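Local atomic coordinates of 2-c-methyl-d-erythritol 4-phosphate cytidylyltransferase (Streptococcus pneumoniae, PDB entry 2VSH), a protein that transfers the cytidylyl group of CTP to D-ribitol 5-phosphate, making the CDP-activated ribitol used for teichoic acid precursors. Residues T111-R116 with G168-T173. Residues are numbered along the deposited sequence; the frame is centred on the assembly and turned at random.
Sequences THDSVR and GQTPQT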
loop_
_atom_site.group_PDB
_atom_site.type_symbol
_atom_site.label_atom_id
_atom_site.label_comp_id
_atom_site.label_asym_id
_atom_site.label_seq_id
_atom_site.Cartn_x
_atom_site.Cartn_y
_atom_site.Cartn_z
ATOM N N THR A 111 2.634 -20.161 -8.149
ATOM C CA THR A 111 3.635 -19.543 -7.285
ATOM C C THR A 111 2.996 -18.624 -6.246
ATOM O O THR A 111 2.020 -17.931 -6.537
ATOM C CB THR A 111 4.745 -18.756 -8.070
ATOM O OG1 THR A 111 4.196 -17.555 -8.634
ATOM C CG2 THR A 111 5.378 -19.625 -9.167
ATOM N N HIS A 112 3.543 -18.633 -5.024
ATOM C CA HIS A 112 2.914 -17.923 -3.915
ATOM C C HIS A 112 3.940 -17.622 -2.821
ATOM O O HIS A 112 4.788 -18.466 -2.516
ATOM C CB HIS A 112 1.744 -18.762 -3.347
ATOM C CG HIS A 112 0.941 -18.053 -2.300
ATOM N ND1 HIS A 112 0.149 -16.961 -2.584
ATOM C CD2 HIS A 112 0.822 -18.271 -0.966
ATOM C CE1 HIS A 112 -0.440 -16.548 -1.471
ATOM N NE2 HIS A 112 -0.035 -17.315 -0.473
ATOM N N ASP A 113 3.859 -16.425 -2.246
ATOM C CA ASP A 113 4.738 -16.002 -1.139
ATOM C C ASP A 113 4.533 -16.876 0.090
ATOM O O ASP A 113 3.394 -17.092 0.495
ATOM C CB ASP A 113 4.402 -14.568 -0.716
ATOM C CG ASP A 113 4.734 -13.535 -1.775
ATOM O OD1 ASP A 113 5.673 -13.750 -2.571
ATOM O OD2 ASP A 113 4.057 -12.489 -1.793
ATOM N N SER A 114 5.623 -17.309 0.728
ATOM C CA SER A 114 5.523 -18.061 1.993
ATOM C C SER A 114 4.843 -17.275 3.101
ATOM O O SER A 114 4.193 -17.867 3.958
ATOM C CB SER A 114 6.896 -18.503 2.489
ATOM O OG SER A 114 7.677 -17.363 2.768
ATOM N N VAL A 115 5.015 -15.950 3.084
ATOM C CA VAL A 115 4.474 -15.073 4.138
ATOM C C VAL A 115 3.070 -14.540 3.849
ATOM O O VAL A 115 2.622 -13.541 4.434
ATOM C CB VAL A 115 5.422 -13.906 4.461
ATOM C CG1 VAL A 115 6.666 -14.422 5.195
ATOM C CG2 VAL A 115 5.773 -13.105 3.171
ATOM N N ARG A 116 2.379 -15.224 2.957
ATOM C CA ARG A 116 0.967 -14.969 2.707
ATOM C C ARG A 116 0.131 -16.182 3.155
ATOM O O ARG A 116 -0.375 -16.924 2.314
ATOM C CB ARG A 116 0.724 -14.654 1.239
ATOM C CG ARG A 116 1.105 -13.224 0.832
ATOM C CD ARG A 116 0.614 -12.921 -0.572
ATOM N NE ARG A 116 1.311 -11.767 -1.144
ATOM C CZ ARG A 116 0.859 -10.515 -1.138
ATOM N NH1 ARG A 116 -0.301 -10.217 -0.583
ATOM N NH2 ARG A 116 1.581 -9.549 -1.686
ATOM N N GLY A 168 -1.002 -5.690 -6.372
ATOM C CA GLY A 168 -0.549 -7.011 -6.772
ATOM C C GLY A 168 -0.346 -7.881 -5.561
ATOM O O GLY A 168 0.279 -7.468 -4.592
ATOM N N GLN A 169 -0.878 -9.099 -5.621
ATOM C CA GLN A 169 -0.681 -10.071 -4.566
ATOM C C GLN A 169 -0.078 -11.314 -5.193
ATOM O O GLN A 169 0.423 -11.256 -6.307
ATOM C CB GLN A 169 -2.006 -10.403 -3.881
ATOM C CG GLN A 169 -2.777 -9.193 -3.341
ATOM C CD GLN A 169 -4.032 -9.602 -2.565
ATOM O OE1 GLN A 169 -4.689 -10.600 -2.886
ATOM N NE2 GLN A 169 -4.355 -8.838 -1.528
ATOM N N THR A 170 -0.110 -12.428 -4.468
ATOM C CA THR A 170 0.112 -13.737 -5.071
ATOM C C THR A 170 -1.076 -14.625 -4.666
ATOM O O THR A 170 -1.770 -14.289 -3.711
ATOM C CB THR A 170 1.511 -14.338 -4.744
ATOM O OG1 THR A 170 1.575 -14.810 -3.391
ATOM C CG2 THR A 170 2.646 -13.329 -5.024
ATOM N N PRO A 171 -1.308 -15.760 -5.365
ATOM C CA PRO A 171 -0.547 -16.412 -6.457
ATOM C C PRO A 171 -0.285 -15.666 -7.772
ATOM O O PRO A 171 -0.991 -14.727 -8.147
ATOM C CB PRO A 171 -1.346 -17.701 -6.732
ATOM C CG PRO A 171 -2.063 -17.988 -5.490
ATOM C CD PRO A 171 -2.441 -16.603 -4.944
ATOM N N GLN A 172 0.771 -16.113 -8.439
ATOM C CA GLN A 172 1.046 -15.818 -9.826
ATOM C C GLN A 172 1.260 -17.173 -10.490
ATOM O O GLN A 172 2.103 -17.968 -10.054
ATOM C CB GLN A 172 2.278 -14.922 -9.955
ATOM C CG GLN A 172 2.128 -13.606 -9.222
ATOM C CD GLN A 172 3.307 -12.649 -9.390
ATOM O OE1 GLN A 172 3.113 -11.442 -9.493
ATOM N NE2 GLN A 172 4.526 -13.180 -9.400
ATOM N N THR A 173 0.479 -17.438 -11.533
ATOM C CA THR A 173 0.332 -18.790 -12.068
ATOM C C THR A 173 0.609 -18.829 -13.574
ATOM O O THR A 173 0.177 -17.957 -14.326
ATOM C CB THR A 173 -1.091 -19.338 -11.746
ATOM O OG1 THR A 173 -1.268 -19.328 -10.323
ATOM C CG2 THR A 173 -1.297 -20.763 -12.280
HETATM O O HOH W 1 -0.057 -7.021 -1.773
#
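Thr111 and Gln172 form an antiparallel hydrogen-bonded pair, Thr111 N to Gln172 O at 3.0 Å and Gln172 N to Thr111 O at 2.9 Å. With chi1 at 71°, Thr111 OG1 sits between its own N and carbonyl carbon and gives Gln172 O a second hydrogen bond (2.6 Å). Pro171, after a cis peptide bond, adds a CA-H...O contact to Thr111 O. The His112 ring, CG anti to N (chi1 -174°), comes obliquely across Thr170, ND1 2.7 Å from Thr170 OG1, and turns an edge to Pro171 N; NE2 donates in the ring plane to a lone pair of Arg116 O, tying the ring to the turn's end. Asp113 N binds Thr170 OG1 almost straight (168°), and Thr170 CG2 packs against the Asp113 carboxylate. A type I turn, closed by Arg116 N to Asp113 O, sends the extended arginine chain back to the backbone of 168-170. Arg116 NE salt-bridges the anti side of Asp113 OD2 (2.9 Å); one guanidinium face lies over Gln169 CA and Thr170 N, both toward its rim, Thr170 N being buried without a hydrogen-bond partner; a water links Arg116 NH2 to Gly168 O. Asn217 O accepts from Arg116 NH1, and Arg86 pairs with Asp113 OD1. This is typical of the GT-A-like nucleotidyltransferase fold of IspD/TarI enzymes: a central strand ends in a loop carrying Ser114, probably of the CTP site like Arg86, beside an antiparallel strand cornering at Thr170.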